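Local atomic coordinates of ALDH21) (Physcomitrella patens subsp. patens, PDB entry 5MZ5), a protein that oxidises succinic semialdehyde with NADP+ as the electron acceptor, as a plant member of the aldehyde dehydrogenase family. Residues A[40-45]-A[69-74]; A[290-295]-A[470-475]; A[321-326]-A[418-423]. All blocks are in the same frame, centred on the assembly; numbering follows the deposited sequence.

Overall arrangement
Interaction 1 stands apart from the other two, which share one sheet. It comes first in sequence and joins strands 38-44 and 66-71 of a small mixed sheet near the N-terminus. Its centre lies about 40 Å from that of interaction 2 and about 39 Å from that of interaction 3, across the middle of the chain. Interactions 2 and 3, with centres about 9 Å apart, meet in a large sheet in which strand 323-329 lies between 290-294 and 419-425, and they touch directly where Cys292 N approaches Arg325 O. Both segments of interaction 3 fall in sequence between 290-295 and 470-475. Succinate-binding residues accompany both: Arg475 lies in 470-475, and Ser319 and Cys320 come just before 321-326.

Interaction 1: residues A[40-45]-A[69-74]; sequences YNIFLA and KVPQAT
Ile42 lays its CG2 methyl against Pro71 and Val70, and the close packing of this contact gathers there. CG2 of Ile42 lies 3.2 Å from Pro71 O and 3.6 Å from Val70 CG1, while its CD1 reaches Ala73 CB at 3.9 Å. A chi1 of 60° tucks CG1 of Ile42 in between the two backbone arms of its own residue, which lets the branches spread over Val70, Pro71 and Ala73 together. Proline has no N-H to offer a neighbouring strand, and Tyr40 O accordingly meets Pro71 CD, 3.0 Å away. The N-H of the same Tyr40 does pair, with Lys69 O, two residues before the proline, at 3.0 Å and 162°.

Elsewhere the contact is looser. The side chains of Asn41 and Gln72 start away from the partner segment and are partly exposed, and that of Lys69 leads off to a cation-pi contact with Trp55. Tyr40 and Val70, by contrast, are buried under helix 219-229. Parallel strands 38-44 and 66-71 are thereby joined at the centre of a four-stranded mixed sheet, whose Gln72 end lies close to the NADP+-binding residues Ser215 and Arg246.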
ATOM      1  N   TYR A  40       1.991  44.841 -11.176  1.00 36.58           N
ATOM      2  CA  TYR A  40       2.172  43.409 -11.365  1.00 35.65           C
ATOM      3  C   TYR A  40       1.515  42.993 -12.672  1.00 38.13           C
ATOM      4  O   TYR A  40       0.701  43.726 -13.230  1.00 36.45           O
ATOM      5  CB  TYR A  40       1.529  42.627 -10.196  1.00 36.11           C
ATOM      6  CG  TYR A  40       2.362  42.598  -8.935  1.00 37.36           C
ATOM      7  CD1 TYR A  40       2.415  43.700  -8.081  1.00 38.46           C
ATOM      8  CD2 TYR A  40       3.074  41.456  -8.575  1.00 37.62           C
ATOM      9  CE1 TYR A  40       3.184  43.679  -6.920  1.00 38.98           C
ATOM     10  CE2 TYR A  40       3.832  41.416  -7.405  1.00 38.48           C
ATOM     11  CZ  TYR A  40       3.886  42.534  -6.584  1.00 46.79           C
ATOM     12  OH  TYR A  40       4.629  42.519  -5.436  1.00 49.58           O
ATOM     13  N   ASN A  41       1.871  41.809 -13.147  1.00 35.04           N
ATOM     14  CA  ASN A  41       1.255  41.214 -14.311  1.00 34.85           C
ATOM     15  C   ASN A  41       0.395  40.064 -13.835  1.00 37.49           C
ATOM     16  O   ASN A  41       0.634  39.507 -12.762  1.00 38.02           O
ATOM     17  CB  ASN A  41       2.316  40.649 -15.261  1.00 37.32           C
ATOM     18  CG  ASN A  41       3.154  41.671 -15.965  1.00 48.73           C
ATOM     19  OD1 ASN A  41       4.379  41.630 -15.895  1.00 42.86           O
ATOM     20  ND2 ASN A  41       2.527  42.540 -16.737  1.00 37.21           N
ATOM     21  N   ILE A  42      -0.600  39.705 -14.639  1.00 33.08           N
ATOM     22  CA  ILE A  42      -1.438  38.541 -14.401  1.00 31.33           C
ATOM     23  C   ILE A  42      -0.991  37.500 -15.413  1.00 32.24           C
ATOM     24  O   ILE A  42      -0.274  37.845 -16.362  1.00 30.23           O
ATOM     25  CB  ILE A  42      -2.964  38.830 -14.376  1.00 34.39           C
ATOM     26  CG1 ILE A  42      -3.470  39.424 -15.708  1.00 35.38           C
ATOM     27  CG2 ILE A  42      -3.277  39.746 -13.195  1.00 34.19           C
ATOM     28  CD1 ILE A  42      -5.014  39.486 -15.889  1.00 42.53           C
ATOM     29  N   PHE A  43      -1.351  36.235 -15.193  1.00 27.27           N
ATOM     30  CA  PHE A  43      -0.878  35.188 -16.071  1.00 26.92           C
ATOM     31  C   PHE A  43      -1.997  34.562 -16.848  1.00 30.36           C
ATOM     32  O   PHE A  43      -2.928  34.017 -16.279  1.00 29.38           O
ATOM     33  CB  PHE A  43      -0.018  34.171 -15.284  1.00 27.86           C
ATOM     34  CG  PHE A  43       1.265  34.838 -14.828  1.00 28.73           C
ATOM     35  CD1 PHE A  43       2.383  34.874 -15.658  1.00 30.65           C
ATOM     36  CD2 PHE A  43       1.320  35.526 -13.614  1.00 28.88           C
ATOM     37  CE1 PHE A  43       3.543  35.555 -15.267  1.00 30.35           C
ATOM     38  CE2 PHE A  43       2.466  36.223 -13.241  1.00 30.68           C
ATOM     39  CZ  PHE A  43       3.568  36.240 -14.076  1.00 28.53           C
ATOM     40  N   LEU A  44      -1.915  34.697 -18.170  1.00 29.85           N
ATOM     41  CA  LEU A  44      -2.902  34.197 -19.111  1.00 30.55           C
ATOM     42  C   LEU A  44      -2.215  33.229 -20.050  1.00 34.00           C
ATOM     43  O   LEU A  44      -1.360  33.639 -20.846  1.00 34.09           O
ATOM     44  CB  LEU A  44      -3.555  35.374 -19.864  1.00 31.85           C
ATOM     45  CG  LEU A  44      -4.510  35.050 -21.025  1.00 38.64           C
ATOM     46  CD1 LEU A  44      -5.689  34.234 -20.560  1.00 39.68           C
ATOM     47  CD2 LEU A  44      -5.031  36.326 -21.666  1.00 42.50           C
ATOM     48  N   ALA A  45      -2.578  31.927 -19.936  1.00 30.28           N
ATOM     49  CA  ALA A  45      -2.019  30.832 -20.732  1.00 30.34           C
ATOM     50  C   ALA A  45      -0.470  30.849 -20.653  1.00 33.66           C
ATOM     51  O   ALA A  45       0.211  30.856 -21.690  1.00 33.86           O
ATOM     52  CB  ALA A  45      -2.504  30.932 -22.177  1.00 31.43           C
ATOM     53  N   LYS A  69      -0.751  47.416  -7.739  1.00 35.27           N
ATOM     54  CA  LYS A  69      -1.784  47.520  -8.776  1.00 34.95           C
ATOM     55  C   LYS A  69      -1.693  46.259  -9.612  1.00 36.62           C
ATOM     56  O   LYS A  69      -0.608  45.887 -10.077  1.00 35.59           O
ATOM     57  CB  LYS A  69      -1.589  48.766  -9.645  1.00 38.21           C
ATOM     58  CG  LYS A  69      -2.003  50.045  -8.945  1.00 56.39           C
ATOM     59  CD  LYS A  69      -1.686  51.237  -9.794  1.00 67.94           C
ATOM     60  CE  LYS A  69      -2.929  51.966 -10.217  1.00 76.98           C
ATOM     61  NZ  LYS A  69      -2.650  52.905 -11.336  1.00 84.72           N
ATOM     62  N   VAL A  70      -2.818  45.549  -9.724  1.00 32.59           N
ATOM     63  CA  VAL A  70      -2.893  44.263 -10.443  1.00 31.53           C
ATOM     64  C   VAL A  70      -3.878  44.385 -11.607  1.00 33.63           C
ATOM     65  O   VAL A  70      -5.003  44.829 -11.374  1.00 33.76           O
ATOM     66  CB  VAL A  70      -3.340  43.128  -9.471  1.00 34.48           C
ATOM     67  CG1 VAL A  70      -3.493  41.811 -10.196  1.00 34.36           C
ATOM     68  CG2 VAL A  70      -2.393  42.988  -8.297  1.00 33.69           C
ATOM     69  N   PRO A  71      -3.522  43.978 -12.846  1.00 30.84           N
ATOM     70  CA  PRO A  71      -4.511  44.004 -13.935  1.00 30.85           C
ATOM     71  C   PRO A  71      -5.710  43.108 -13.622  1.00 36.60           C
ATOM     72  O   PRO A  71      -5.558  42.043 -13.018  1.00 34.69           O
ATOM     73  CB  PRO A  71      -3.738  43.438 -15.136  1.00 31.95           C
ATOM     74  CG  PRO A  71      -2.305  43.567 -14.787  1.00 36.36           C
ATOM     75  CD  PRO A  71      -2.251  43.380 -13.309  1.00 33.13           C
ATOM     76  N   GLN A  72      -6.907  43.569 -13.981  1.00 36.82           N
ATOM     77  CA  GLN A  72      -8.118  42.786 -13.780  1.00 37.50           C
ATOM     78  C   GLN A  72      -8.459  42.095 -15.091  1.00 40.57           C
ATOM     79  O   GLN A  72      -8.535  42.755 -16.129  1.00 40.60           O
ATOM     80  CB  GLN A  72      -9.285  43.641 -13.265  1.00 40.01           C
ATOM     81  CG  GLN A  72     -10.442  42.781 -12.771  1.00 66.67           C
ATOM     82  CD  GLN A  72     -11.482  43.586 -12.054  1.00 98.21           C
ATOM     83  OE1 GLN A  72     -12.345  44.227 -12.667  1.00 99.52           O
ATOM     84  NE2 GLN A  72     -11.460  43.509 -10.733  1.00 88.60           N
ATOM     85  N   ALA A  73      -8.628  40.760 -15.044  1.00 35.92           N
ATOM     86  CA  ALA A  73      -8.945  39.961 -16.227  1.00 35.12           C
ATOM     87  C   ALA A  73     -10.366  40.206 -16.704  1.00 37.92           C
ATOM     88  O   ALA A  73     -11.284  40.354 -15.894  1.00 38.00           O
ATOM     89  CB  ALA A  73      -8.737  38.474 -15.939  1.00 35.15           C
ATOM     90  N   THR A  74     -10.547  40.259 -18.022  1.00 34.18           N
ATOM     91  CA  THR A  74     -11.882  40.423 -18.605  1.00 34.15           C
ATOM     92  C   THR A  74     -12.489  39.021 -18.769  1.00 38.12           C
ATOM     93  O   THR A  74     -11.798  38.015 -18.575  1.00 36.21           O
ATOM     94  CB  THR A  74     -11.816  41.160 -19.953  1.00 35.71           C
ATOM     95  OG1 THR A  74     -11.104  40.358 -20.895  1.00 36.38           O
ATOM     96  CG2 THR A  74     -11.198  42.572 -19.844  1.00 29.14           C
TER

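Interaction 2: residues A[290-295]-A[470-475]; sequences APCIVD and DSPALR
The five-membered ring of Pro472 is the group presented to strand 290-294, and it is met along its row of carbons. CB and CG of Pro472 face the methyl of Ala290, with CG 3.7 Å from Ala290 CB. The same CG lies 3.5 Å from Pro291 O, and at the other end of the row CD rests 3.7 Å from Cys292 CB. The ring belongs to a type I beta turn running from Ser471 to Leu474, which packs against the strand in the catalytic domain of this aldehyde dehydrogenase.

Ala290 and Cys292 both point toward the turn, as alternate residues of a strand do. CB of Pro291 points away; its O, bonded to the backbone of Gly445 in strand 443-447, also lies against the ring. Cys292 SG stands anti to the backbone N (chi1 -172°), which carries the sulfur past the proline to within 4.2 Å of Ser471 CA. The contact is mainly apolar, and the polar groups are dealt with elsewhere: Gln443 NE2 bonds both Pro472 O and Leu474 O, and Asp470 OD2 forms salt bridges with Arg307 and with Arg510 of the second subunit. Just beyond the turn comes Arg475, a residue seen to bind succinate.

Within the turn Ser471 OG accepts Ala473 N at 3.1 Å, an ST turn. Just before it Asp470 OD1 receives Ser471 N at 2.7 Å in a bent bond (140°), met on the anti side with the donor 18° out of the carboxylate plane.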
ATOM      1  N   ALA A 290     -12.806  25.023  16.077  1.00 26.79           N
ATOM      2  CA  ALA A 290     -11.946  24.063  16.743  1.00 25.81           C
ATOM      3  C   ALA A 290     -11.893  24.149  18.271  1.00 30.58           C
ATOM      4  O   ALA A 290     -11.516  25.174  18.852  1.00 30.09           O
ATOM      5  CB  ALA A 290     -10.542  24.129  16.175  1.00 25.91           C
ATOM      6  N   PRO A 291     -12.214  23.010  18.923  1.00 25.42           N
ATOM      7  CA  PRO A 291     -12.111  22.944  20.383  1.00 25.04           C
ATOM      8  C   PRO A 291     -10.786  22.284  20.843  1.00 30.12           C
ATOM      9  O   PRO A 291     -10.122  21.579  20.085  1.00 28.27           O
ATOM     10  CB  PRO A 291     -13.305  22.071  20.751  1.00 26.13           C
ATOM     11  CG  PRO A 291     -13.432  21.118  19.575  1.00 29.23           C
ATOM     12  CD  PRO A 291     -12.760  21.755  18.374  1.00 24.91           C
ATOM     13  N   CYS A 292     -10.434  22.470  22.112  1.00 29.25           N
ATOM     14  CA  CYS A 292      -9.277  21.808  22.713  1.00 28.91           C
ATOM     15  C   CYS A 292      -9.641  21.389  24.121  1.00 32.96           C
ATOM     16  O   CYS A 292     -10.200  22.189  24.863  1.00 32.94           O
ATOM     17  CB  CYS A 292      -8.026  22.690  22.697  1.00 28.52           C
ATOM     18  SG  CYS A 292      -6.504  21.848  23.232  1.00 32.08           S
ATOM     19  N   ILE A 293      -9.330  20.131  24.472  1.00 29.87           N
ATOM     20  CA  ILE A 293      -9.503  19.577  25.809  1.00 29.23           C
ATOM     21  C   ILE A 293      -8.143  19.630  26.527  1.00 31.65           C
ATOM     22  O   ILE A 293      -7.141  19.205  25.965  1.00 30.26           O
ATOM     23  CB  ILE A 293     -10.060  18.126  25.784  1.00 31.49           C
ATOM     24  CG1 ILE A 293     -11.496  18.090  25.231  1.00 30.95           C
ATOM     25  CG2 ILE A 293      -9.996  17.485  27.195  1.00 31.25           C
ATOM     26  CD1 ILE A 293     -12.141  16.696  25.117  1.00 29.25           C
ATOM     27  N   VAL A 294      -8.120  20.160  27.754  1.00 29.63           N
ATOM     28  CA  VAL A 294      -6.938  20.175  28.606  1.00 30.38           C
ATOM     29  C   VAL A 294      -7.290  19.291  29.811  1.00 33.87           C
ATOM     30  O   VAL A 294      -8.010  19.726  30.700  1.00 33.14           O
ATOM     31  CB  VAL A 294      -6.440  21.605  28.994  1.00 34.58           C
ATOM     32  CG1 VAL A 294      -5.278  21.547  30.004  1.00 34.43           C
ATOM     33  CG2 VAL A 294      -6.027  22.381  27.753  1.00 33.66           C
ATOM     34  N   ASP A 295      -6.845  18.018  29.783  1.00 31.56           N
ATOM     35  CA  ASP A 295      -7.092  17.064  30.872  1.00 31.96           C
ATOM     36  C   ASP A 295      -5.831  16.802  31.697  1.00 33.78           C
ATOM     37  O   ASP A 295      -5.898  16.160  32.734  1.00 34.54           O
ATOM     38  CB  ASP A 295      -7.707  15.746  30.336  1.00 33.33           C
ATOM     39  CG  ASP A 295      -8.514  14.971  31.375  1.00 40.04           C
ATOM     40  OD1 ASP A 295      -9.570  15.478  31.815  1.00 41.60           O
ATOM     41  OD2 ASP A 295      -8.114  13.847  31.712  1.00 43.52           O
ATOM     42  N   ASP A 470      -1.019  18.871  21.749  1.00 30.61           N
ATOM     43  CA  ASP A 470      -0.859  20.145  21.064  1.00 30.06           C
ATOM     44  C   ASP A 470      -2.286  20.625  20.794  1.00 33.38           C
ATOM     45  O   ASP A 470      -3.244  19.846  20.920  1.00 31.24           O
ATOM     46  CB  ASP A 470       0.015  20.068  19.783  1.00 30.88           C
ATOM     47  CG  ASP A 470       0.658  21.392  19.360  1.00 35.11           C
ATOM     48  OD1 ASP A 470       0.135  22.466  19.740  1.00 33.66           O
ATOM     49  OD2 ASP A 470       1.675  21.353  18.649  1.00 38.11           O
ATOM     50  N   SER A 471      -2.428  21.915  20.492  1.00 30.52           N
ATOM     51  CA  SER A 471      -3.699  22.557  20.211  1.00 29.87           C
ATOM     52  C   SER A 471      -4.172  22.127  18.806  1.00 32.25           C
ATOM     53  O   SER A 471      -3.340  21.650  18.010  1.00 31.89           O
ATOM     54  CB  SER A 471      -3.547  24.077  20.286  1.00 31.43           C
ATOM     55  OG  SER A 471      -3.323  24.608  18.989  1.00 39.27           O
ATOM     56  N   PRO A 472      -5.473  22.341  18.461  1.00 26.50           N
ATOM     57  CA  PRO A 472      -5.958  21.958  17.112  1.00 25.60           C
ATOM     58  C   PRO A 472      -5.367  22.785  15.957  1.00 28.50           C
ATOM     59  O   PRO A 472      -5.648  22.474  14.797  1.00 27.71           O
ATOM     60  CB  PRO A 472      -7.478  22.208  17.203  1.00 28.37           C
ATOM     61  CG  PRO A 472      -7.627  23.261  18.296  1.00 31.63           C
ATOM     62  CD  PRO A 472      -6.572  22.895  19.292  1.00 27.34           C
ATOM     63  N   ALA A 473      -4.588  23.846  16.256  1.00 25.10           N
ATOM     64  CA  ALA A 473      -4.027  24.708  15.223  1.00 26.20           C
ATOM     65  C   ALA A 473      -2.802  24.105  14.490  1.00 32.44           C
ATOM     66  O   ALA A 473      -2.253  24.738  13.587  1.00 34.39           O
ATOM     67  CB  ALA A 473      -3.719  26.087  15.785  1.00 27.08           C
ATOM     68  N   LEU A 474      -2.458  22.853  14.790  1.00 27.98           N
ATOM     69  CA  LEU A 474      -1.343  22.162  14.164  1.00 27.07           C
ATOM     70  C   LEU A 474      -1.690  21.521  12.820  1.00 30.02           C
ATOM     71  O   LEU A 474      -2.658  20.777  12.706  1.00 29.68           O
ATOM     72  CB  LEU A 474      -0.730  21.137  15.135  1.00 27.46           C
ATOM     73  CG  LEU A 474       0.513  20.353  14.671  1.00 32.06           C
ATOM     74  CD1 LEU A 474       1.703  21.283  14.413  1.00 32.75           C
ATOM     75  CD2 LEU A 474       0.889  19.303  15.711  1.00 32.64           C
ATOM     76  N   ARG A 475      -0.880  21.825  11.804  1.00 26.20           N
ATOM     77  CA  ARG A 475      -0.965  21.225  10.488  1.00 26.49           C
ATOM     78  C   ARG A 475       0.421  20.936   9.904  1.00 30.37           C
ATOM     79  O   ARG A 475       1.241  21.847   9.768  1.00 29.99           O
ATOM     80  CB  ARG A 475      -1.795  22.065   9.499  1.00 27.84           C
ATOM     81  CG  ARG A 475      -1.976  21.319   8.150  1.00 24.67           C
ATOM     82  CD  ARG A 475      -2.502  22.206   7.052  1.00 26.31           C
ATOM     83  NE  ARG A 475      -2.643  21.469   5.797  1.00 26.46           N
ATOM     84  CZ  ARG A 475      -3.167  21.974   4.687  1.00 42.51           C
ATOM     85  NH1 ARG A 475      -3.580  23.235   4.654  1.00 28.78           N
ATOM     86  NH2 ARG A 475      -3.309  21.214   3.608  1.00 32.50           N
TER

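Interaction 3: residues A[321-326]-A[418-423]; sequences IHMQRL and PVVLLY
Gln324, Arg325 and Leu326 run beside Val420, Leu421 and Leu422 in parallel, and three backbone bonds stitch the pair. Leu421 N donates to Gln324 O at 2.7 Å, and Leu421 O receives Leu326 N at 2.8 Å; both donors stand a little off the carbonyl plane. Leu326 O accepts Tyr423 N, also at 2.8 Å, nearly in line with the carbonyl. Each of these oxygens also has a CA-H from across the strands nearby.

Within the aldehyde dehydrogenase catalytic domain this pairing lies inside the sheet, strand 323-329 bonding 290-294 on its other side and 419-425 bonding 395-402; Cys320, which binds succinate and NADP+, comes shortly before. On one face Leu326 and Leu422 lie side by side, Leu326 CG 3.9 Å from Leu422 CD1, and Val420 CG1 meets Met323 CE at 4.0 Å.

Polar ends find partners beyond the two segments. Gln324 gives NE2 to Glu413 O and takes Ile415 N on OE1, flanking NADP+-binding Glu414. Arg325 bonds Asn289 OD1 through NE, Cys435 O through NH1 and Tyr327 OH through NH2, and Tyr423 OH bonds Val404 O. His322 CE1 meets Val419 O in the ring plane at 3.1 Å, and NE2 bonds weakly to Gly312 O.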
ATOM      1  N   ILE A 321      -8.335  26.498  11.453  1.00 31.98           N
ATOM      2  CA  ILE A 321      -8.037  25.597  12.581  1.00 30.39           C
ATOM      3  C   ILE A 321      -7.649  26.382  13.861  1.00 32.28           C
ATOM      4  O   ILE A 321      -7.079  25.809  14.786  1.00 31.60           O
ATOM      5  CB  ILE A 321      -7.032  24.463  12.245  1.00 31.80           C
ATOM      6  CG1 ILE A 321      -5.674  25.019  11.710  1.00 31.50           C
ATOM      7  CG2 ILE A 321      -7.689  23.453  11.300  1.00 30.18           C
ATOM      8  CD1 ILE A 321      -4.564  23.929  11.365  1.00 28.33           C
ATOM      9  N   HIS A 322      -8.011  27.679  13.927  1.00 27.81           N
ATOM     10  CA  HIS A 322      -7.827  28.516  15.111  1.00 26.69           C
ATOM     11  C   HIS A 322      -8.534  27.839  16.305  1.00 26.86           C
ATOM     12  O   HIS A 322      -9.623  27.300  16.130  1.00 23.92           O
ATOM     13  CB  HIS A 322      -8.439  29.904  14.837  1.00 27.74           C
ATOM     14  CG  HIS A 322      -8.842  30.677  16.065  1.00 31.24           C
ATOM     15  ND1 HIS A 322     -10.120  31.186  16.208  1.00 32.48           N
ATOM     16  CD2 HIS A 322      -8.103  31.046  17.139  1.00 32.58           C
ATOM     17  CE1 HIS A 322     -10.134  31.790  17.382  1.00 32.09           C
ATOM     18  NE2 HIS A 322      -8.942  31.733  17.978  1.00 32.58           N
ATOM     19  N   MET A 323      -7.895  27.799  17.491  1.00 23.88           N
ATOM     20  CA  MET A 323      -8.533  27.199  18.676  1.00 22.41           C
ATOM     21  C   MET A 323      -9.529  28.221  19.244  1.00 27.74           C
ATOM     22  O   MET A 323      -9.146  29.187  19.914  1.00 27.85           O
ATOM     23  CB  MET A 323      -7.496  26.752  19.714  1.00 24.38           C
ATOM     24  CG  MET A 323      -8.087  26.096  20.961  1.00 27.66           C
ATOM     25  SD  MET A 323      -6.841  26.035  22.284  1.00 31.54           S
ATOM     26  CE  MET A 323      -6.899  27.754  22.849  1.00 28.55           C
ATOM     27  N   GLN A 324     -10.810  28.026  18.918  1.00 25.94           N
ATOM     28  CA  GLN A 324     -11.879  28.934  19.329  1.00 25.80           C
ATOM     29  C   GLN A 324     -12.445  28.590  20.707  1.00 28.86           C
ATOM     30  O   GLN A 324     -12.869  29.491  21.421  1.00 26.39           O
ATOM     31  CB  GLN A 324     -12.992  28.949  18.272  1.00 25.99           C
ATOM     32  CG  GLN A 324     -13.971  30.113  18.435  1.00 28.85           C
ATOM     33  CD  GLN A 324     -14.969  30.150  17.306  1.00 42.74           C
ATOM     34  OE1 GLN A 324     -14.612  30.082  16.122  1.00 36.86           O
ATOM     35  NE2 GLN A 324     -16.244  30.237  17.641  1.00 28.75           N
ATOM     36  N   ARG A 325     -12.469  27.289  21.061  1.00 27.04           N
ATOM     37  CA  ARG A 325     -13.055  26.808  22.318  1.00 27.76           C
ATOM     38  C   ARG A 325     -12.053  25.995  23.130  1.00 32.65           C
ATOM     39  O   ARG A 325     -11.388  25.097  22.599  1.00 30.92           O
ATOM     40  CB  ARG A 325     -14.334  25.987  22.055  1.00 26.79           C
ATOM     41  CG  ARG A 325     -15.422  26.737  21.268  1.00 27.98           C
ATOM     42  CD  ARG A 325     -16.590  25.832  20.944  1.00 29.24           C
ATOM     43  NE  ARG A 325     -16.288  24.838  19.906  1.00 27.87           N
ATOM     44  CZ  ARG A 325     -16.651  23.561  19.959  1.00 37.74           C
ATOM     45  NH1 ARG A 325     -16.396  22.751  18.943  1.00 27.02           N
ATOM     46  NH2 ARG A 325     -17.291  23.087  21.026  1.00 24.55           N
ATOM     47  N   LEU A 326     -11.932  26.346  24.420  1.00 29.32           N
ATOM     48  CA  LEU A 326     -11.001  25.707  25.329  1.00 29.50           C
ATOM     49  C   LEU A 326     -11.756  25.115  26.519  1.00 34.36           C
ATOM     50  O   LEU A 326     -12.395  25.855  27.265  1.00 36.17           O
ATOM     51  CB  LEU A 326      -9.924  26.722  25.770  1.00 29.06           C
ATOM     52  CG  LEU A 326      -8.823  26.271  26.732  1.00 32.49           C
ATOM     53  CD1 LEU A 326      -8.170  24.926  26.302  1.00 31.33           C
ATOM     54  CD2 LEU A 326      -7.785  27.377  26.907  1.00 32.34           C
ATOM     55  N   PRO A 418      -8.993  36.907  17.081  1.00 30.47           N
ATOM     56  CA  PRO A 418      -8.209  36.463  18.251  1.00 29.61           C
ATOM     57  C   PRO A 418      -9.072  36.359  19.508  1.00 32.43           C
ATOM     58  O   PRO A 418      -8.900  37.120  20.462  1.00 33.62           O
ATOM     59  CB  PRO A 418      -7.084  37.510  18.333  1.00 31.19           C
ATOM     60  CG  PRO A 418      -7.714  38.767  17.787  1.00 35.41           C
ATOM     61  CD  PRO A 418      -8.778  38.346  16.794  1.00 31.00           C
ATOM     62  N   VAL A 419     -10.035  35.425  19.477  1.00 26.63           N
ATOM     63  CA  VAL A 419     -11.023  35.206  20.528  1.00 25.23           C
ATOM     64  C   VAL A 419     -11.061  33.751  20.923  1.00 28.99           C
ATOM     65  O   VAL A 419     -11.223  32.889  20.054  1.00 28.23           O
ATOM     66  CB  VAL A 419     -12.450  35.731  20.158  1.00 27.45           C
ATOM     67  CG1 VAL A 419     -13.389  35.684  21.373  1.00 27.54           C
ATOM     68  CG2 VAL A 419     -12.403  37.141  19.591  1.00 26.54           C
ATOM     69  N   VAL A 420     -10.943  33.488  22.240  1.00 26.82           N
ATOM     70  CA  VAL A 420     -10.996  32.147  22.824  1.00 27.26           C
ATOM     71  C   VAL A 420     -12.131  32.056  23.839  1.00 32.07           C
ATOM     72  O   VAL A 420     -12.227  32.885  24.744  1.00 30.96           O
ATOM     73  CB  VAL A 420      -9.639  31.700  23.438  1.00 31.00           C
ATOM     74  CG1 VAL A 420      -9.751  30.326  24.107  1.00 30.27           C
ATOM     75  CG2 VAL A 420      -8.536  31.687  22.384  1.00 30.11           C
ATOM     76  N   LEU A 421     -12.990  31.041  23.678  1.00 30.19           N
ATOM     77  CA  LEU A 421     -14.090  30.776  24.596  1.00 30.32           C
ATOM     78  C   LEU A 421     -13.679  29.690  25.572  1.00 35.21           C
ATOM     79  O   LEU A 421     -13.461  28.550  25.172  1.00 35.06           O
ATOM     80  CB  LEU A 421     -15.387  30.413  23.865  1.00 30.17           C
ATOM     81  CG  LEU A 421     -15.932  31.426  22.854  1.00 34.90           C
ATOM     82  CD1 LEU A 421     -17.340  31.103  22.509  1.00 35.61           C
ATOM     83  CD2 LEU A 421     -15.860  32.855  23.372  1.00 34.39           C
ATOM     84  N   LEU A 422     -13.532  30.070  26.850  1.00 32.87           N
ATOM     85  CA  LEU A 422     -13.102  29.191  27.934  1.00 32.79           C
ATOM     86  C   LEU A 422     -14.268  28.548  28.669  1.00 36.19           C
ATOM     87  O   LEU A 422     -15.248  29.215  29.007  1.00 35.74           O
ATOM     88  CB  LEU A 422     -12.219  29.991  28.915  1.00 33.22           C
ATOM     89  CG  LEU A 422     -11.605  29.259  30.116  1.00 37.44           C
ATOM     90  CD1 LEU A 422     -10.684  28.095  29.683  1.00 36.64           C
ATOM     91  CD2 LEU A 422     -10.833  30.232  30.982  1.00 40.71           C
ATOM     92  N   TYR A 423     -14.139  27.241  28.928  1.00 32.52           N
ATOM     93  CA  TYR A 423     -15.132  26.428  29.643  1.00 31.97           C
ATOM     94  C   TYR A 423     -14.452  25.445  30.584  1.00 35.48           C
ATOM     95  O   TYR A 423     -13.327  25.000  30.343  1.00 34.51           O
ATOM     96  CB  TYR A 423     -16.016  25.633  28.654  1.00 31.72           C
ATOM     97  CG  TYR A 423     -16.767  26.491  27.663  1.00 31.32           C
ATOM     98  CD1 TYR A 423     -17.958  27.120  28.018  1.00 33.56           C
ATOM     99  CD2 TYR A 423     -16.280  26.690  26.370  1.00 30.93           C
ATOM    100  CE1 TYR A 423     -18.648  27.929  27.115  1.00 35.29           C
ATOM    101  CE2 TYR A 423     -16.967  27.489  25.452  1.00 31.53           C
ATOM    102  CZ  TYR A 423     -18.152  28.109  25.830  1.00 39.59           C
ATOM    103  OH  TYR A 423     -18.844  28.902  24.943  1.00 36.31           O
TER